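Local structure of glutathione S-transferase enzyme with thioredoxin-like domain (Xenorhabdus nematophila, 4L8E) at residues I29-A34 / Y40-F45; H56-S61 / N77-I82; K169-Q174 / P179-N184; I205-E208 / A212-K215. The protein binds glutathione and, as a member of the glutathione S-transferase family, probably catalyses glutathione-dependent transfer or thiol chemistry. One frame throughout, in Å; residues are numbered along the deposited sequence.

Contact 1: I29-A34 / Y40-F45; sequences IDLYYA and YKITLF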
# COMPACT_ATOMS: atom_id res chain seq x y z
N ILE A 29 8.01 17.15 15.19
CA ILE A 29 7.31 15.90 14.77
C ILE A 29 7.13 14.96 15.97
O ILE A 29 8.12 14.59 16.62
CB ILE A 29 8.06 15.09 13.67
CG1 ILE A 29 8.25 15.85 12.34
CG2 ILE A 29 7.35 13.77 13.39
CD1 ILE A 29 7.00 16.27 11.68
N ASP A 30 5.88 14.58 16.25
CA ASP A 30 5.59 13.57 17.26
C ASP A 30 5.40 12.25 16.52
O ASP A 30 4.59 12.18 15.57
CB ASP A 30 4.31 13.89 18.04
CG ASP A 30 4.45 15.06 18.99
OD1 ASP A 30 5.48 15.15 19.68
OD2 ASP A 30 3.50 15.85 19.10
N LEU A 31 6.16 11.22 16.92
CA LEU A 31 6.07 9.91 16.30
C LEU A 31 5.50 8.89 17.28
O LEU A 31 6.06 8.66 18.35
CB LEU A 31 7.43 9.45 15.81
CG LEU A 31 7.52 8.03 15.23
CD1 LEU A 31 6.62 7.77 14.05
CD2 LEU A 31 8.97 7.72 14.91
N TYR A 32 4.39 8.29 16.90
CA TYR A 32 3.75 7.22 17.67
C TYR A 32 4.32 5.90 17.14
O TYR A 32 4.19 5.57 15.95
CB TYR A 32 2.22 7.35 17.56
CG TYR A 32 1.78 8.62 18.20
CD1 TYR A 32 1.83 9.83 17.51
CD2 TYR A 32 1.40 8.64 19.54
CE1 TYR A 32 1.50 11.03 18.14
CE2 TYR A 32 1.05 9.83 20.16
CZ TYR A 32 1.09 11.01 19.46
OH TYR A 32 0.75 12.19 20.08
N TYR A 33 4.99 5.16 18.04
CA TYR A 33 6.00 4.19 17.63
C TYR A 33 6.03 2.93 18.47
O TYR A 33 5.83 2.97 19.67
CB TYR A 33 7.36 4.86 17.77
CG TYR A 33 8.60 3.99 17.60
CD1 TYR A 33 9.17 3.77 16.34
CD2 TYR A 33 9.24 3.45 18.69
CE1 TYR A 33 10.34 3.01 16.21
CE2 TYR A 33 10.40 2.68 18.57
CZ TYR A 33 10.93 2.46 17.32
OH TYR A 33 12.09 1.69 17.24
N ALA A 34 6.34 1.82 17.80
CA ALA A 34 6.79 0.60 18.45
C ALA A 34 7.96 0.08 17.62
O ALA A 34 8.02 0.34 16.42
CB ALA A 34 5.68 -0.44 18.52
N TYR A 40 10.25 1.24 12.36
CA TYR A 40 11.63 1.53 11.97
C TYR A 40 11.70 2.26 10.63
O TYR A 40 12.62 3.03 10.38
CB TYR A 40 12.47 0.27 11.88
CG TYR A 40 12.90 -0.27 13.23
CD1 TYR A 40 13.74 0.47 14.06
CD2 TYR A 40 12.48 -1.51 13.65
CE1 TYR A 40 14.12 -0.05 15.29
CE2 TYR A 40 12.85 -2.01 14.87
CZ TYR A 40 13.67 -1.29 15.68
OH TYR A 40 14.03 -1.84 16.89
N LYS A 41 10.72 2.05 9.76
CA LYS A 41 10.71 2.81 8.51
C LYS A 41 10.82 4.30 8.79
O LYS A 41 11.52 5.02 8.09
CB LYS A 41 9.43 2.58 7.70
CG LYS A 41 9.21 1.17 7.21
CD LYS A 41 7.84 1.12 6.54
CE LYS A 41 7.46 -0.26 6.07
NZ LYS A 41 6.04 -0.27 5.53
N ILE A 42 10.08 4.76 9.79
CA ILE A 42 9.97 6.18 10.03
C ILE A 42 11.18 6.70 10.78
O ILE A 42 11.70 7.78 10.47
CB ILE A 42 8.66 6.56 10.74
CG1 ILE A 42 7.46 5.89 10.04
CG2 ILE A 42 8.52 8.06 10.76
CD1 ILE A 42 7.36 6.15 8.50
N THR A 43 11.65 5.96 11.77
CA THR A 43 12.89 6.40 12.45
C THR A 43 14.11 6.35 11.53
O THR A 43 14.99 7.18 11.63
CB THR A 43 13.16 5.65 13.75
OG1 THR A 43 13.23 4.25 13.48
CG2 THR A 43 12.07 5.94 14.77
N LEU A 44 14.14 5.41 10.59
CA LEU A 44 15.19 5.44 9.56
C LEU A 44 15.17 6.77 8.80
O LEU A 44 16.23 7.41 8.65
CB LEU A 44 15.05 4.28 8.56
CG LEU A 44 15.46 2.89 9.03
CD1 LEU A 44 15.07 1.84 7.96
CD2 LEU A 44 16.96 2.75 9.36
N PHE A 45 13.99 7.16 8.32
CA PHE A 45 13.85 8.38 7.57
C PHE A 45 14.29 9.57 8.44
O PHE A 45 15.08 10.38 8.01
CB PHE A 45 12.43 8.60 7.07
CG PHE A 45 12.29 9.85 6.26
CD1 PHE A 45 12.15 11.08 6.89
CD2 PHE A 45 12.39 9.82 4.90
CE1 PHE A 45 12.09 12.24 6.15
CE2 PHE A 45 12.32 10.97 4.17
CZ PHE A 45 12.18 12.19 4.81
O HOH W 1 13.96 3.41 16.00
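L31 lays its two methyl branches over neighbouring residues of the helix. CD1 meets the branch methyl CG2 of I42 at 3.8 Å. CD2 meets the methyl CG2 of T43 at 3.6 Å. L31 holds CG anti to its backbone N (chi1 175°), and this carries both methyls out from the strand toward the helix.

Two residues on, Y33 leaves the same face of the strand. Its ring atom CE1 lies 3.7 Å from T43 CG2, and the two side chains are roughly perpendicular. The T43 methyl touches both L31 and the Y33 ring. A water links the polar ends of the two residues: it is 2.8 Å from Y33 OH and 2.8 Å from T43 OG1. Y33 OH also packs against the Y40 ring, 3.3 Å from Y40 CE1. Y40 is part of a glutathione pocket and touches a bound glutathione.

No direct hydrogen bond joins the two segments; apart from the water bridge, the union is by packing. Strand 30-33 and helix 37-49 open the beta-alpha-beta unit of the thioredoxin-like domain. Their short segments run roughly antiparallel (148°), with axes 9.6 Å apart at closest approach.

The strand is flanked in the sheet by 54-57 and 81-84. I42 also reaches I102 of helix 99-110, while T43 touches A229 of helix 224-230 and Y40 stacks on Y230. Helix 37-49 packs on the sheet, with helices 99-110 and 224-230 as further neighbours.

Contact 2: H56-S61 / N77-I82; sequences HPIDIS and NKIPAI. With GSH (glutathione), chain C.
I79 is the residue that both parts of the 56-61 segment touch. Its CG2 methyl sits against I58, 3.7 Å from I58 CB and nearly as close to both branches at that carbon. The two isoleucines pass head to tail. I60 approaches the other branch of I79, with I60 CG2 4.4 Å from I79 CG1, a looser contact. The branches of I79 thus divide the work: CG2 meets I58, CG1 faces I60 and glutathione O2, and CD1 faces glutathione CB2.

The peptide bond between I79 and P80 is cis. A cis-proline at the start of this strand is a hallmark of the thioredoxin-like fold, and in glutathione transferases the residue before it receives the cysteinyl backbone of glutathione. That is seen here. I79 N donates to glutathione O2 at 2.9 Å (153° at the hydrogen), and glutathione N2 donates back to I79 O at 2.9 Å (160°). The tripeptide is gripped much like an added strand.

K78 runs along the ligand and bends at its last torsion (chi4 -80°), bringing NZ within 2.7 Å of carboxylate oxygen O32 of the glycine end. I60 CD1 lies 3.9 Å from glutathione CB2, beside the cysteine part. S99, E98 and Q65 also hydrogen-bond to the ligand, and K78 packs on R166 of the second subunit.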
# COMPACT_ATOMS: atom_id res chain seq x y z
N HIS A 56 6.60 8.85 21.05
CA HIS A 56 5.49 8.51 21.92
C HIS A 56 5.31 7.01 21.81
O HIS A 56 4.74 6.51 20.85
CB HIS A 56 4.20 9.20 21.45
CG HIS A 56 4.21 10.68 21.67
ND1 HIS A 56 5.03 11.53 20.96
CD2 HIS A 56 3.50 11.46 22.52
CE1 HIS A 56 4.83 12.77 21.37
NE2 HIS A 56 3.91 12.75 22.32
N PRO A 57 5.85 6.26 22.77
CA PRO A 57 5.75 4.81 22.64
C PRO A 57 4.33 4.31 22.78
O PRO A 57 3.61 4.68 23.71
CB PRO A 57 6.57 4.29 23.83
CG PRO A 57 6.57 5.42 24.78
CD PRO A 57 6.61 6.64 23.97
N ILE A 58 3.95 3.42 21.87
CA ILE A 58 2.66 2.76 21.90
C ILE A 58 2.96 1.29 22.15
O ILE A 58 3.59 0.62 21.34
CB ILE A 58 1.89 2.97 20.56
CG1 ILE A 58 1.55 4.45 20.35
CG2 ILE A 58 0.63 2.07 20.46
CD1 ILE A 58 0.62 5.06 21.40
N ASP A 59 2.53 0.79 23.31
CA ASP A 59 2.77 -0.60 23.65
C ASP A 59 1.70 -1.43 22.98
O ASP A 59 0.59 -1.52 23.48
CB ASP A 59 2.73 -0.78 25.17
CG ASP A 59 3.07 -2.19 25.61
OD1 ASP A 59 3.01 -3.11 24.76
OD2 ASP A 59 3.36 -2.38 26.81
N ILE A 60 2.01 -1.98 21.80
CA ILE A 60 1.00 -2.69 21.06
C ILE A 60 0.65 -4.02 21.72
O ILE A 60 -0.42 -4.55 21.49
CB ILE A 60 1.35 -2.82 19.55
CG1 ILE A 60 2.70 -3.47 19.33
CG2 ILE A 60 1.33 -1.44 18.88
CD1 ILE A 60 3.02 -3.67 17.82
N SER A 61 1.51 -4.55 22.60
CA SER A 61 1.14 -5.75 23.32
C SER A 61 0.12 -5.44 24.42
O SER A 61 -0.62 -6.31 24.90
CB SER A 61 2.38 -6.43 23.90
OG SER A 61 2.88 -5.74 25.03
N ASN A 77 -5.93 1.96 14.16
CA ASN A 77 -5.38 1.26 15.33
C ASN A 77 -3.98 0.66 15.15
O ASN A 77 -3.61 -0.31 15.82
CB ASN A 77 -6.38 0.27 15.99
CG ASN A 77 -6.58 -1.04 15.23
OD1 ASN A 77 -5.72 -1.95 15.19
ND2 ASN A 77 -7.78 -1.21 14.76
N LYS A 78 -3.19 1.28 14.27
CA LYS A 78 -1.83 0.80 14.02
C LYS A 78 -0.80 1.90 14.04
O LYS A 78 -1.08 3.05 13.69
CB LYS A 78 -1.75 0.04 12.69
CG LYS A 78 -2.62 -1.19 12.64
CD LYS A 78 -2.47 -1.97 11.36
CE LYS A 78 -3.56 -3.00 11.24
NZ LYS A 78 -3.24 -4.17 12.06
N ILE A 79 0.40 1.56 14.49
CA ILE A 79 1.54 2.43 14.36
C ILE A 79 2.24 2.07 13.04
O ILE A 79 2.09 0.96 12.54
CB ILE A 79 2.51 2.30 15.57
CG1 ILE A 79 3.14 0.91 15.66
CG2 ILE A 79 1.79 2.68 16.87
CD1 ILE A 79 4.41 0.71 14.83
N PRO A 80 3.05 2.99 12.48
CA PRO A 80 3.34 4.35 12.98
C PRO A 80 2.26 5.35 12.63
O PRO A 80 1.43 5.11 11.74
CB PRO A 80 4.62 4.71 12.24
CG PRO A 80 4.49 3.98 10.93
CD PRO A 80 3.86 2.66 11.30
N ALA A 81 2.27 6.45 13.37
CA ALA A 81 1.50 7.63 13.04
C ALA A 81 2.36 8.78 13.47
O ALA A 81 3.22 8.61 14.34
CB ALA A 81 0.15 7.63 13.80
N ILE A 82 2.18 9.93 12.83
CA ILE A 82 2.83 11.16 13.27
C ILE A 82 1.84 12.28 13.42
O ILE A 82 0.74 12.25 12.87
CB ILE A 82 3.97 11.66 12.34
CG1 ILE A 82 3.43 12.08 10.98
CG2 ILE A 82 5.08 10.63 12.24
CD1 ILE A 82 4.44 12.90 10.15
N1 GSH C . 0.00 -0.62 6.48
CA1 GSH C . 0.44 -0.15 7.79
C1 GSH C . 1.61 0.78 7.63
O11 GSH C . 1.81 1.71 8.48
O12 GSH C . 2.40 0.67 6.63
CB1 GSH C . 0.79 -1.32 8.66
CG1 GSH C . 1.11 -0.92 10.09
CD1 GSH C . 1.17 -2.12 11.02
OE1 GSH C . 0.95 -3.26 10.65
N2 GSH C . 1.45 -1.83 12.38
CA2 GSH C . 1.54 -2.83 13.38
C2 GSH C . 0.55 -2.47 14.46
O2 GSH C . 0.42 -1.33 14.94
CB2 GSH C . 2.89 -2.91 14.01
SG2 GSH C . 4.15 -3.18 12.79
N3 GSH C . -0.30 -3.52 14.91
CA3 GSH C . -1.26 -3.22 15.95
C3 GSH C . -2.50 -4.02 15.76
O31 GSH C . -3.32 -4.04 16.71
O32 GSH C . -2.71 -4.64 14.68

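Contact 3: K169-Q174 / P179-N184; sequences KVLNTQ and PYLGGN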
# COMPACT_ATOMS: atom_id res chain seq x y z
N LYS A 169 12.11 -12.81 -4.80
CA LYS A 169 12.58 -12.98 -6.17
C LYS A 169 12.34 -11.70 -6.99
O LYS A 169 13.23 -11.26 -7.73
CB LYS A 169 11.89 -14.17 -6.83
CG LYS A 169 12.28 -14.37 -8.27
CD LYS A 169 11.48 -15.52 -8.90
CE LYS A 169 12.08 -15.94 -10.23
NZ LYS A 169 11.16 -16.86 -10.97
N VAL A 170 11.18 -11.09 -6.82
CA VAL A 170 10.89 -9.81 -7.47
C VAL A 170 11.91 -8.77 -7.01
O VAL A 170 12.47 -8.01 -7.82
CB VAL A 170 9.44 -9.36 -7.16
CG1 VAL A 170 9.22 -7.89 -7.55
CG2 VAL A 170 8.43 -10.26 -7.91
N LEU A 171 12.12 -8.69 -5.71
CA LEU A 171 13.06 -7.73 -5.15
C LEU A 171 14.47 -7.96 -5.71
O LEU A 171 15.16 -7.02 -6.16
CB LEU A 171 13.03 -7.84 -3.62
CG LEU A 171 13.95 -6.89 -2.84
CD1 LEU A 171 13.53 -5.47 -3.11
CD2 LEU A 171 13.92 -7.22 -1.37
N ASN A 172 14.90 -9.21 -5.71
CA ASN A 172 16.24 -9.54 -6.16
C ASN A 172 16.42 -9.18 -7.64
O ASN A 172 17.45 -8.68 -8.06
CB ASN A 172 16.51 -11.02 -5.98
CG ASN A 172 17.95 -11.38 -6.18
OD1 ASN A 172 18.79 -11.15 -5.31
ND2 ASN A 172 18.26 -11.99 -7.34
N THR A 173 15.39 -9.49 -8.43
CA THR A 173 15.43 -9.20 -9.86
C THR A 173 15.63 -7.70 -10.10
O THR A 173 16.42 -7.31 -10.96
CB THR A 173 14.19 -9.77 -10.55
OG1 THR A 173 14.28 -11.20 -10.53
CG2 THR A 173 14.09 -9.30 -12.00
N GLN A 174 14.93 -6.85 -9.35
CA GLN A 174 15.11 -5.42 -9.53
C GLN A 174 16.50 -4.96 -9.07
O GLN A 174 17.12 -4.12 -9.71
CB GLN A 174 14.01 -4.64 -8.82
CG GLN A 174 14.09 -3.12 -9.03
CD GLN A 174 14.07 -2.71 -10.49
OE1 GLN A 174 13.20 -3.13 -11.23
NE2 GLN A 174 15.03 -1.89 -10.91
N PRO A 179 21.14 -0.17 -8.44
CA PRO A 179 21.78 -0.32 -7.12
C PRO A 179 20.81 -0.19 -5.94
O PRO A 179 21.00 -0.86 -4.93
CB PRO A 179 22.83 0.80 -7.11
CG PRO A 179 22.50 1.70 -8.23
CD PRO A 179 21.78 0.87 -9.26
N TYR A 180 19.80 0.65 -6.08
CA TYR A 180 18.73 0.79 -5.08
C TYR A 180 17.40 0.42 -5.75
O TYR A 180 17.37 0.19 -6.96
CB TYR A 180 18.73 2.19 -4.51
CG TYR A 180 19.97 2.45 -3.69
CD1 TYR A 180 20.05 2.04 -2.37
CD2 TYR A 180 21.08 3.07 -4.26
CE1 TYR A 180 21.20 2.25 -1.64
CE2 TYR A 180 22.23 3.28 -3.53
CZ TYR A 180 22.27 2.89 -2.21
OH TYR A 180 23.41 3.09 -1.50
N LEU A 181 16.34 0.29 -4.97
CA LEU A 181 15.08 -0.21 -5.47
C LEU A 181 14.44 0.83 -6.37
O LEU A 181 14.06 1.91 -5.91
CB LEU A 181 14.15 -0.58 -4.31
CG LEU A 181 12.95 -1.42 -4.72
CD1 LEU A 181 13.34 -2.65 -5.53
CD2 LEU A 181 12.15 -1.80 -3.44
N GLY A 182 14.32 0.53 -7.66
CA GLY A 182 13.92 1.55 -8.62
C GLY A 182 14.76 2.85 -8.66
O GLY A 182 14.23 3.94 -8.87
N GLY A 183 16.07 2.76 -8.49
CA GLY A 183 16.90 3.91 -8.79
C GLY A 183 18.37 3.83 -8.45
O GLY A 183 18.87 2.83 -7.95
N ASN A 184 19.05 4.95 -8.71
CA ASN A 184 20.47 5.08 -8.50
C ASN A 184 20.82 5.55 -7.09
O ASN A 184 22.00 5.56 -6.73
CB ASN A 184 21.05 6.08 -9.49
CG ASN A 184 21.32 5.47 -10.84
OD1 ASN A 184 21.46 4.26 -10.96
ND2 ASN A 184 21.39 6.31 -11.86
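This is a buried apolar contact in the C-terminal helical domain, where the loop that follows helix 154-175 folds back on the helix. L181 is the loop's main side chain in it. Its CD1 methyl touches two helix residues one turn apart, 3.7 Å from L171 CD1 and 3.6 Å from Q174 CG. L171 and L181 meet roughly perpendicular, and L171 CD1 also touches the second methyl, CD2, of L181.

Q174 joins with its aliphatic part. Its first torsion (chi1 -177°) sets CG against L181 CD1 and 3.9 Å from the backbone N of G182. The bend at chi2 (57°) then turns the amide off, and NE2 is hydrogen-bonded to T178 OG1.

L181 and G182 are the two central residues of a type II beta turn from Y180 to G183. The turn is closed by G183 N donating to Y180 O at 3.3 Å. G182 has positive phi (55°), as is usual at the third position of such a turn.

D190 accepts from L181 N and so ties the turn to helix 188-197. V193 of that helix touches both L171 and L181. W127 of helix 118-145 packs on L181 and Q174, and V213 of helix 211-221 meets L171.

Contact 4: I205-E208 / A212-K215; sequences INLE and AVKK
L207 and K214 cross obliquely where the 3-10 turn at 207-208 leads into helix 211-221, in the all-helical C-terminal domain of the glutathione transferase fold. The L207 side chain points at the helix. Its CG lies 3.8 Å from K214 CB, and its CD2 lies 3.8 Å from K214 CG. The leucine thus packs on the root of the lysine chain. The other methyl, L207 CD1, reaches V213 CG1 at 4.0 Å.

K214 is drawn out straight from CA to NZ (chi1 -176°), which takes NZ past L207 to the acid. E208 starts out away from the helix. A bend at chi2 (-60°) turns its carboxylate back to meet the lysine. The pair forms a salt bridge on the exposed side of the contact, whereas L207 and V213 are buried. V213 also touches L171 of helix 154-175, while L207 packs on Y200.

Before the 3-10 turn, N206 makes an Asx turn. Its OD1 accepts from E208 N at 3.0 Å, and E208 N comes in well out of the plane of the amide. In the salt bridge, K214 NZ sits 2.8 Å from E208 OE2, on the syn lone pair of that oxygen.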
# COMPACT_ATOMS: atom_id res chain seq x y z
N ILE A 205 13.32 -17.35 5.14
CA ILE A 205 13.86 -17.13 3.81
C ILE A 205 15.37 -17.44 3.74
O ILE A 205 16.14 -16.98 4.58
CB ILE A 205 13.59 -15.68 3.36
CG1 ILE A 205 12.14 -15.51 2.91
CG2 ILE A 205 14.55 -15.23 2.27
CD1 ILE A 205 11.81 -16.21 1.60
N ASN A 206 15.78 -18.22 2.75
CA ASN A 206 17.20 -18.46 2.49
C ASN A 206 17.76 -17.35 1.65
O ASN A 206 17.55 -17.29 0.43
CB ASN A 206 17.43 -19.80 1.79
CG ASN A 206 18.91 -20.08 1.53
OD1 ASN A 206 19.78 -19.33 1.97
ND2 ASN A 206 19.19 -21.15 0.82
N LEU A 207 18.50 -16.46 2.29
CA LEU A 207 18.97 -15.27 1.63
C LEU A 207 20.02 -15.56 0.56
O LEU A 207 20.27 -14.73 -0.31
CB LEU A 207 19.52 -14.31 2.67
CG LEU A 207 19.72 -12.89 2.20
CD1 LEU A 207 18.42 -12.27 1.75
CD2 LEU A 207 20.36 -12.10 3.34
N GLU A 208 20.63 -16.74 0.62
CA GLU A 208 21.56 -17.15 -0.40
C GLU A 208 20.87 -17.33 -1.75
O GLU A 208 21.52 -17.29 -2.79
CB GLU A 208 22.26 -18.45 0.00
CG GLU A 208 23.03 -18.35 1.31
CD GLU A 208 24.13 -17.28 1.27
OE1 GLU A 208 25.04 -17.39 0.43
OE2 GLU A 208 24.08 -16.34 2.10
N ALA A 212 21.50 -10.48 -4.69
CA ALA A 212 21.41 -9.04 -4.81
C ALA A 212 20.74 -8.43 -3.60
O ALA A 212 21.11 -7.35 -3.17
CB ALA A 212 20.68 -8.63 -6.08
N VAL A 213 19.73 -9.12 -3.06
CA VAL A 213 19.08 -8.65 -1.83
C VAL A 213 20.09 -8.67 -0.68
O VAL A 213 20.16 -7.72 0.12
CB VAL A 213 17.84 -9.52 -1.45
CG1 VAL A 213 17.20 -9.01 -0.15
CG2 VAL A 213 16.79 -9.50 -2.57
N LYS A 214 20.87 -9.75 -0.59
CA LYS A 214 21.89 -9.88 0.45
C LYS A 214 22.88 -8.71 0.40
O LYS A 214 23.20 -8.09 1.42
CB LYS A 214 22.63 -11.21 0.34
CG LYS A 214 23.63 -11.43 1.45
CD LYS A 214 24.34 -12.76 1.37
CE LYS A 214 25.37 -12.91 2.49
NZ LYS A 214 25.87 -14.30 2.55
N LYS A 215 23.39 -8.40 -0.79
CA LYS A 215 24.34 -7.28 -0.89
C LYS A 215 23.70 -5.94 -0.54
O LYS A 215 24.33 -5.09 0.10
CB LYS A 215 25.01 -7.22 -2.27
CG LYS A 215 25.92 -8.40 -2.58
CD LYS A 215 26.78 -8.11 -3.79
CE LYS A 215 27.68 -9.30 -4.16
NZ LYS A 215 26.90 -10.52 -4.55

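The four contacts follow one another along the chain without interleaving and fall into two pairs. Contacts 1 and 2 share the four-stranded sheet of the N-terminal domain. Their centres are 10 Å apart, and strand 30-33 runs between 54-57 and 81-84, with L31 O probably bonded to H56 N. Contacts 3 and 4 lie in the C-terminal helical domain, 12 Å apart between centres. They meet where N172 OD1 accepts from V213 N, near the start of helix 211-221. The pairs lie on opposite sides of the chain centre, 24 to 30 Å apart between centres. Glutathione touches contacts 1 and 2; contacts 3 and 4 pack the helical domain away from it.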